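PDB 3GIW: protein of unknown function DUF574 from Streptomyces avermitilis, which binds S-adenosyl-L-homocysteine and is probably an S-adenosylmethionine-dependent methyltransferase with a Rossmann-like fold. Local coordinates for residues Q100-D114 with S127-D139. Numbering follows the deposited sequence. Where two conformers were deposited one is given.
Sequences QSVAPESRVVYVDND and STPEGRTAYVEAD. With GOL (glycerol), chain C.
Strands 107-112 and 132-137 pair in parallel from R107 beside R132 to D112 beside E137 in the Rossmann-like methyltransferase sheet, 132-137 outermost and 107-112 between it and 81-85. Backbone bonds alternate across the pair, among them Y110 N to A134 O.

The Q100 amide ties the preceding loops together. Its OE1 accepts from T128 N (3.0 Å), which sits above the carbonyl plane, while NE2 donates to S127 OG and, nearly in the amide plane, to S106 O. T128 OG1 donates to P104 O at 2.7 Å. Were Q100 an alanine, T128 N, S127 OG and S106 O would probably lose this partner, leaving the loops less firmly joined.

On one face, the guanidiniums of R132 and R107 (one of two conformers) stack with centres 4.2 Å and planes 29° apart, both chains extended; V109 CG1 meets V136 CG2. On the other, Y135 CG lies anti to the backbone N (chi1 177°), laying the ring along the neighbouring strand, its edge against Y110 CB.

The carboxyl ends lead to D112 and D139, which bind S-adenosyl-L-homocysteine. A glycerol, probably lying in part of that site, donates O1 to A138 O at 2.8 Å and bonds through O3 to N113 N and OD1.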
ATOM      1  N   GLN A 100       5.913  12.444  10.192  1.00 15.87           N
ATOM      2  CA  GLN A 100       6.829  13.464  10.735  1.00 16.13           C
ATOM      3  C   GLN A 100       6.146  14.787  11.141  1.00 16.86           C
ATOM      4  O   GLN A 100       6.658  15.516  12.008  1.00 18.67           O
ATOM      5  CB  GLN A 100       8.028  13.680   9.789  1.00 15.69           C
ATOM      6  CG  GLN A 100       9.018  12.478   9.809  1.00 14.94           C
ATOM      7  CD  GLN A 100      10.204  12.613   8.875  1.00 15.64           C
ATOM      8  OE1 GLN A 100      10.278  13.548   8.069  1.00 15.55           O
ATOM      9  NE2 GLN A 100      11.160  11.716   9.015  1.00 15.40           N
ATOM     10  N   SER A 101       4.991  15.067  10.548  1.00 16.79           N
ATOM     11  CA  SER A 101       4.167  16.194  10.987  1.00 19.52           C
ATOM     12  C   SER A 101       3.605  15.932  12.381  1.00 19.35           C
ATOM     13  O   SER A 101       3.383  16.865  13.150  1.00 21.77           O
ATOM     14  CB  SER A 101       3.035  16.467   9.986  1.00 20.44           C
ATOM     15  OG  SER A 101       2.039  15.459   9.990  1.00 24.45           O
ATOM     16  N   VAL A 102       3.376  14.665  12.714  1.00 19.63           N
ATOM     17  CA  VAL A 102       2.878  14.311  14.050  1.00 19.37           C
ATOM     18  C   VAL A 102       4.024  14.281  15.058  1.00 19.88           C
ATOM     19  O   VAL A 102       3.893  14.790  16.174  1.00 20.30           O
ATOM     20  CB  VAL A 102       2.130  12.945  14.053  1.00 18.86           C
ATOM     21  CG1 VAL A 102       1.771  12.536  15.491  1.00 18.50           C
ATOM     22  CG2 VAL A 102       0.886  13.006  13.177  1.00 19.12           C
ATOM     23  N   ALA A 103       5.141  13.675  14.665  1.00 17.67           N
ATOM     24  CA  ALA A 103       6.282  13.476  15.515  1.00 17.02           C
ATOM     25  C   ALA A 103       7.521  13.535  14.616  1.00 16.91           C
ATOM     26  O   ALA A 103       7.794  12.581  13.863  1.00 17.04           O
ATOM     27  CB  ALA A 103       6.175  12.114  16.235  1.00 17.14           C
ATOM     28  N   PRO A 104       8.246  14.671  14.639  1.00 18.31           N
ATOM     29  CA  PRO A 104       9.383  14.853  13.726  1.00 18.51           C
ATOM     30  C   PRO A 104      10.457  13.780  13.757  1.00 18.66           C
ATOM     31  O   PRO A 104      11.136  13.565  12.749  1.00 18.65           O
ATOM     32  CB  PRO A 104       9.985  16.202  14.154  1.00 19.53           C
ATOM     33  CG  PRO A 104       8.932  16.874  14.885  1.00 20.42           C
ATOM     34  CD  PRO A 104       8.018  15.860  15.479  1.00 19.93           C
ATOM     35  N   GLU A 105      10.602  13.094  14.891  1.00 17.66           N
ATOM     36  CA  GLU A 105      11.611  12.053  15.033  1.00 17.54           C
ATOM     37  C   GLU A 105      11.249  10.731  14.339  1.00 15.80           C
ATOM     38  O   GLU A 105      12.060   9.797  14.324  1.00 16.60           O
ATOM     39  CB  GLU A 105      11.925  11.824  16.531  1.00 19.72           C
ATOM     40  CG  GLU A 105      10.875  11.100  17.369  1.00 21.86           C
ATOM     41  CD  GLU A 105       9.698  11.962  17.820  1.00 23.96           C
ATOM     42  OE1 GLU A 105       9.606  13.141  17.407  1.00 24.54           O
ATOM     43  OE2 GLU A 105       8.856  11.434  18.615  1.00 25.84           O
ATOM     44  N   SER A 106      10.057  10.662  13.751  1.00 15.50           N
ATOM     45  CA  SER A 106       9.621   9.425  13.077  1.00 14.64           C
ATOM     46  C   SER A 106      10.599   8.982  11.967  1.00 14.84           C
ATOM     47  O   SER A 106      11.255   9.800  11.301  1.00 15.17           O
ATOM     48  CB  SER A 106       8.178   9.515  12.529  1.00 15.21           C
ATOM     49  OG  SER A 106       7.225   9.879  13.526  1.00 17.58           O
ATOM     50  N   ARG A 107      10.669   7.663  11.801  1.00 14.90           N
ATOM     51  CA  ARG A 107      11.582   6.997  10.867  0.50 14.92           C
ATOM     52  C   ARG A 107      10.774   6.134   9.886  1.00 14.33           C
ATOM     53  O   ARG A 107       9.846   5.440  10.316  1.00 14.15           O
ATOM     54  CB  ARG A 107      12.536   6.086  11.639  0.50 15.29           C
ATOM     55  CG  ARG A 107      13.336   6.778  12.727  0.50 16.69           C
ATOM     56  CD  ARG A 107      13.909   5.766  13.698  0.50 17.77           C
ATOM     57  NE  ARG A 107      14.960   6.368  14.536  0.50 17.38           N
ATOM     58  CZ  ARG A 107      15.587   5.755  15.541  0.50 19.30           C
ATOM     59  NH1 ARG A 107      15.296   4.501  15.871  0.50 19.79           N
ATOM     60  NH2 ARG A 107      16.522   6.402  16.220  0.50 18.93           N
ATOM     61  N   VAL A 108      11.122   6.174   8.595  1.00 13.17           N
ATOM     62  CA  VAL A 108      10.379   5.431   7.567  1.00 13.30           C
ATOM     63  C   VAL A 108      11.352   4.820   6.579  1.00 12.68           C
ATOM     64  O   VAL A 108      12.276   5.493   6.094  1.00 13.45           O
ATOM     65  CB  VAL A 108       9.384   6.345   6.795  1.00 13.02           C
ATOM     66  CG1 VAL A 108       8.626   5.551   5.760  1.00 13.77           C
ATOM     67  CG2 VAL A 108       8.459   7.062   7.782  1.00 15.41           C
ATOM     68  N   VAL A 109      11.173   3.532   6.321  1.00 11.45           N
ATOM     69  CA  VAL A 109      11.871   2.858   5.222  1.00 11.97           C
ATOM     70  C   VAL A 109      10.814   2.543   4.150  1.00 11.96           C
ATOM     71  O   VAL A 109       9.833   1.855   4.423  1.00 12.79           O
ATOM     72  CB  VAL A 109      12.589   1.569   5.643  1.00 12.33           C
ATOM     73  CG1 VAL A 109      13.184   0.795   4.453  1.00 13.06           C
ATOM     74  CG2 VAL A 109      13.667   1.879   6.664  1.00 13.19           C
ATOM     75  N   TYR A 110      11.078   2.993   2.918  1.00 10.85           N
ATOM     76  CA  TYR A 110      10.251   2.720   1.765  1.00 10.82           C
ATOM     77  C   TYR A 110      10.883   1.646   0.875  1.00 11.35           C
ATOM     78  O   TYR A 110      12.127   1.599   0.717  1.00 12.23           O
ATOM     79  CB  TYR A 110      10.178   3.980   0.965  1.00 12.09           C
ATOM     80  CG  TYR A 110       9.458   5.158   1.566  1.00 11.18           C
ATOM     81  CD1 TYR A 110       8.083   5.200   1.598  1.00 11.86           C
ATOM     82  CD2 TYR A 110      10.147   6.280   2.013  1.00 12.22           C
ATOM     83  CE1 TYR A 110       7.387   6.343   2.011  1.00 11.79           C
ATOM     84  CE2 TYR A 110       9.469   7.434   2.469  1.00 12.30           C
ATOM     85  CZ  TYR A 110       8.063   7.470   2.460  1.00 12.34           C
ATOM     86  OH  TYR A 110       7.345   8.584   2.853  1.00 13.47           O
ATOM     87  N   VAL A 111      10.054   0.820   0.250  1.00 12.12           N
ATOM     88  CA  VAL A 111      10.519  -0.304  -0.539  1.00 12.67           C
ATOM     89  C   VAL A 111       9.661  -0.457  -1.792  1.00 13.04           C
ATOM     90  O   VAL A 111       8.446  -0.421  -1.734  1.00 12.85           O
ATOM     91  CB  VAL A 111      10.412  -1.625   0.275  1.00 13.05           C
ATOM     92  CG1 VAL A 111      10.983  -2.795  -0.514  1.00 14.92           C
ATOM     93  CG2 VAL A 111      11.098  -1.474   1.658  1.00 13.70           C
ATOM     94  N   ASP A 112      10.284  -0.581  -2.961  1.00 12.37           N
ATOM     95  CA  ASP A 112       9.551  -0.940  -4.182  1.00 13.81           C
ATOM     96  C   ASP A 112      10.481  -1.701  -5.121  1.00 14.64           C
ATOM     97  O   ASP A 112      11.705  -1.698  -4.926  1.00 14.79           O
ATOM     98  CB  ASP A 112       8.950   0.310  -4.901  1.00 13.44           C
ATOM     99  CG  ASP A 112       7.686   0.004  -5.713  1.00 15.38           C
ATOM    100  OD1 ASP A 112       7.759  -0.482  -6.854  1.00 17.56           O
ATOM    101  OD2 ASP A 112       6.574   0.283  -5.233  1.00 15.56           O
ATOM    102  N   ASN A 113       9.875  -2.390  -6.093  1.00 15.24           N
ATOM    103  CA  ASN A 113      10.664  -3.063  -7.112  1.00 17.97           C
ATOM    104  C   ASN A 113      10.546  -2.450  -8.519  1.00 16.34           C
ATOM    105  O   ASN A 113      11.223  -2.915  -9.423  1.00 18.35           O
ATOM    106  CB  ASN A 113      10.407  -4.580  -7.125  1.00 20.77           C
ATOM    107  CG  ASN A 113       9.057  -4.953  -7.611  1.00 23.69           C
ATOM    108  OD1 ASN A 113       8.176  -4.121  -7.797  1.00 27.42           O
ATOM    109  ND2 ASN A 113       8.854  -6.261  -7.800  1.00 27.44           N
ATOM    110  N   ASP A 114       9.717  -1.426  -8.707  1.00 14.63           N
ATOM    111  CA  ASP A 114       9.630  -0.745 -10.003  1.00 14.45           C
ATOM    112  C   ASP A 114      10.813   0.221 -10.104  1.00 13.59           C
ATOM    113  O   ASP A 114      10.909   1.125  -9.287  1.00 13.84           O
ATOM    114  CB  ASP A 114       8.300  -0.015 -10.120  1.00 14.33           C
ATOM    115  CG  ASP A 114       8.105   0.648 -11.469  1.00 15.80           C
ATOM    116  OD1 ASP A 114       9.144   0.969 -12.071  1.00 15.01           O
ATOM    117  OD2 ASP A 114       6.934   0.822 -11.891  1.00 17.64           O
ATOM    118  N   SER A 127      13.803  14.147   4.617  1.00 19.12           N
ATOM    119  CA  SER A 127      13.368  13.940   5.996  1.00 19.84           C
ATOM    120  C   SER A 127      13.519  15.207   6.820  1.00 20.31           C
ATOM    121  O   SER A 127      14.357  16.054   6.505  1.00 20.15           O
ATOM    122  CB  SER A 127      14.219  12.835   6.616  1.00 19.17           C
ATOM    123  OG  SER A 127      13.815  12.554   7.949  1.00 19.02           O
ATOM    124  N   THR A 128      12.702  15.350   7.864  1.00 19.88           N
ATOM    125  CA  THR A 128      13.010  16.286   8.937  1.00 19.46           C
ATOM    126  C   THR A 128      14.401  15.944   9.458  1.00 21.20           C
ATOM    127  O   THR A 128      14.841  14.802   9.331  1.00 19.70           O
ATOM    128  CB  THR A 128      12.048  16.137  10.125  1.00 18.74           C
ATOM    129  OG1 THR A 128      12.014  14.761  10.524  1.00 19.88           O
ATOM    130  CG2 THR A 128      10.644  16.624   9.796  1.00 17.52           C
ATOM    131  N   PRO A 129      15.117  16.933  10.033  1.00 21.84           N
ATOM    132  CA  PRO A 129      16.413  16.626  10.652  1.00 21.93           C
ATOM    133  C   PRO A 129      16.333  15.689  11.863  1.00 21.78           C
ATOM    134  O   PRO A 129      17.264  14.910  12.099  1.00 22.26           O
ATOM    135  CB  PRO A 129      16.968  18.006  11.057  1.00 21.46           C
ATOM    136  CG  PRO A 129      15.813  18.941  11.014  1.00 22.03           C
ATOM    137  CD  PRO A 129      14.779  18.367  10.089  1.00 22.15           C
ATOM    138  N   GLU A 130      15.233  15.758  12.611  1.00 20.61           N
ATOM    139  CA  GLU A 130      15.033  14.911  13.792  1.00 21.07           C
ATOM    140  C   GLU A 130      14.792  13.442  13.431  1.00 20.45           C
ATOM    141  O   GLU A 130      15.052  12.534  14.240  1.00 20.45           O
ATOM    142  CB  GLU A 130      13.828  15.402  14.606  1.00 21.95           C
ATOM    143  CG  GLU A 130      13.976  16.809  15.197  1.00 23.19           C
ATOM    144  CD  GLU A 130      13.495  17.921  14.300  1.00 24.36           C
ATOM    145  OE1 GLU A 130      13.263  17.683  13.101  1.00 25.09           O
ATOM    146  OE2 GLU A 130      13.379  19.071  14.797  1.00 25.57           O
ATOM    147  N   GLY A 131      14.268  13.220  12.231  1.00 19.33           N
ATOM    148  CA  GLY A 131      13.828  11.895  11.792  1.00 19.01           C
ATOM    149  C   GLY A 131      14.790  11.278  10.801  1.00 18.74           C
ATOM    150  O   GLY A 131      15.881  11.813  10.554  1.00 18.80           O
ATOM    151  N   ARG A 132      14.394  10.143  10.225  1.00 17.83           N
ATOM    152  CA  ARG A 132      15.218   9.464   9.218  1.00 19.43           C
ATOM    153  C   ARG A 132      14.313   8.793   8.203  1.00 17.22           C
ATOM    154  O   ARG A 132      13.311   8.224   8.580  1.00 17.10           O
ATOM    155  CB  ARG A 132      16.087   8.349   9.806  1.00 21.92           C
ATOM    156  CG  ARG A 132      16.886   8.678  11.059  1.00 24.12           C
ATOM    157  CD  ARG A 132      17.508   7.392  11.627  1.00 26.00           C
ATOM    158  NE  ARG A 132      18.352   7.662  12.793  1.00 28.73           N
ATOM    159  CZ  ARG A 132      19.075   6.747  13.453  1.00 29.91           C
ATOM    160  NH1 ARG A 132      19.057   5.467  13.080  1.00 32.04           N
ATOM    161  NH2 ARG A 132      19.829   7.115  14.492  1.00 29.63           N
ATOM    162  N   THR A 133      14.706   8.808   6.942  1.00 15.14           N
ATOM    163  CA  THR A 133      14.051   7.982   5.917  1.00 14.41           C
ATOM    164  C   THR A 133      15.098   7.322   5.023  1.00 14.85           C
ATOM    165  O   THR A 133      16.230   7.825   4.856  1.00 15.74           O
ATOM    166  CB  THR A 133      13.066   8.787   5.047  1.00 16.48           C
ATOM    167  OG1 THR A 133      13.805   9.697   4.223  1.00 16.48           O
ATOM    168  CG2 THR A 133      12.067   9.535   5.896  1.00 16.52           C
ATOM    169  N   ALA A 134      14.687   6.243   4.391  1.00 13.49           N
ATOM    170  CA  ALA A 134      15.535   5.523   3.457  1.00 12.43           C
ATOM    171  C   ALA A 134      14.656   4.854   2.384  1.00 13.25           C
ATOM    172  O   ALA A 134      13.448   4.680   2.588  1.00 12.68           O
ATOM    173  CB  ALA A 134      16.361   4.471   4.211  1.00 15.16           C
ATOM    174  N   TYR A 135      15.282   4.500   1.274  1.00 13.26           N
ATOM    175  CA  TYR A 135      14.632   3.805   0.176  1.00 12.96           C
ATOM    176  C   TYR A 135      15.449   2.598  -0.203  1.00 13.66           C
ATOM    177  O   TYR A 135      16.691   2.699  -0.359  1.00 15.61           O
ATOM    178  CB  TYR A 135      14.432   4.701  -1.070  1.00 12.94           C
ATOM    179  CG  TYR A 135      13.809   3.924  -2.212  1.00 13.11           C
ATOM    180  CD1 TYR A 135      12.475   3.537  -2.155  1.00 12.46           C
ATOM    181  CD2 TYR A 135      14.573   3.480  -3.312  1.00 12.73           C
ATOM    182  CE1 TYR A 135      11.904   2.761  -3.140  1.00 12.20           C
ATOM    183  CE2 TYR A 135      13.990   2.672  -4.319  1.00 12.86           C
ATOM    184  CZ  TYR A 135      12.650   2.328  -4.236  1.00 12.09           C
ATOM    185  OH  TYR A 135      12.008   1.556  -5.167  1.00 13.24           O
ATOM    186  N   VAL A 136      14.772   1.464  -0.342  1.00 14.09           N
ATOM    187  CA  VAL A 136      15.381   0.188  -0.720  1.00 16.35           C
ATOM    188  C   VAL A 136      14.632  -0.333  -1.954  1.00 15.76           C
ATOM    189  O   VAL A 136      13.422  -0.443  -1.941  1.00 14.53           O
ATOM    190  CB  VAL A 136      15.247  -0.848   0.492  1.00 18.25           C
ATOM    191  CG1 VAL A 136      15.692  -2.260   0.081  1.00 20.60           C
ATOM    192  CG2 VAL A 136      15.985  -0.354   1.746  1.00 19.34           C
ATOM    193  N   GLU A 137      15.340  -0.623  -3.037  1.00 16.23           N
ATOM    194  CA  GLU A 137      14.766  -1.333  -4.166  1.00 16.04           C
ATOM    195  C   GLU A 137      14.877  -2.830  -3.904  1.00 15.66           C
ATOM    196  O   GLU A 137      15.974  -3.373  -3.872  1.00 16.21           O
ATOM    197  CB  GLU A 137      15.485  -0.969  -5.472  1.00 17.57           C
ATOM    198  CG  GLU A 137      14.813  -1.490  -6.706  1.00 18.21           C
ATOM    199  CD  GLU A 137      15.556  -1.076  -7.960  1.00 20.14           C
ATOM    200  OE1 GLU A 137      16.612  -1.685  -8.266  1.00 23.44           O
ATOM    201  OE2 GLU A 137      15.111  -0.117  -8.615  1.00 18.55           O
ATOM    202  N   ALA A 138      13.728  -3.489  -3.730  1.00 15.78           N
ATOM    203  CA  ALA A 138      13.687  -4.918  -3.355  1.00 16.67           C
ATOM    204  C   ALA A 138      12.324  -5.493  -3.647  1.00 17.93           C
ATOM    205  O   ALA A 138      11.330  -4.761  -3.769  1.00 17.97           O
ATOM    206  CB  ALA A 138      14.060  -5.103  -1.883  1.00 18.56           C
ATOM    207  N   ASP A 139      12.297  -6.828  -3.724  1.00 21.82           N
ATOM    208  CA  ASP A 139      11.087  -7.594  -3.995  1.00 24.29           C
ATOM    209  C   ASP A 139      10.626  -8.297  -2.718  1.00 24.84           C
ATOM    210  O   ASP A 139      11.420  -9.005  -2.064  1.00 23.72           O
ATOM    211  CB  ASP A 139      11.401  -8.650  -5.053  1.00 27.05           C
ATOM    212  CG  ASP A 139      10.156  -9.192  -5.726  1.00 29.46           C
ATOM    213  OD1 ASP A 139       9.118  -9.364  -5.055  1.00 29.34           O
ATOM    214  OD2 ASP A 139      10.228  -9.436  -6.956  1.00 32.71           O
TER
HETATM  215  C1  GOL C 278       8.004  -4.492  -2.774  1.00 30.33           C
HETATM  216  O1  GOL C 278       9.074  -5.107  -2.094  1.00 32.28           O
HETATM  217  C2  GOL C 278       7.950  -5.030  -4.180  1.00 31.09           C
HETATM  218  O2  GOL C 278       7.772  -6.432  -4.187  1.00 30.78           O
HETATM  219  C3  GOL C 278       6.781  -4.434  -4.935  1.00 31.15           C
HETATM  220  O3  GOL C 278       7.045  -3.111  -5.259  1.00 31.35           O
HETATM  221  O   HOH W   1      14.650   9.560  14.835  1.00 30.61           O
HETATM  222  O   HOH W   2      13.118   1.263  -7.613  1.00 16.28           O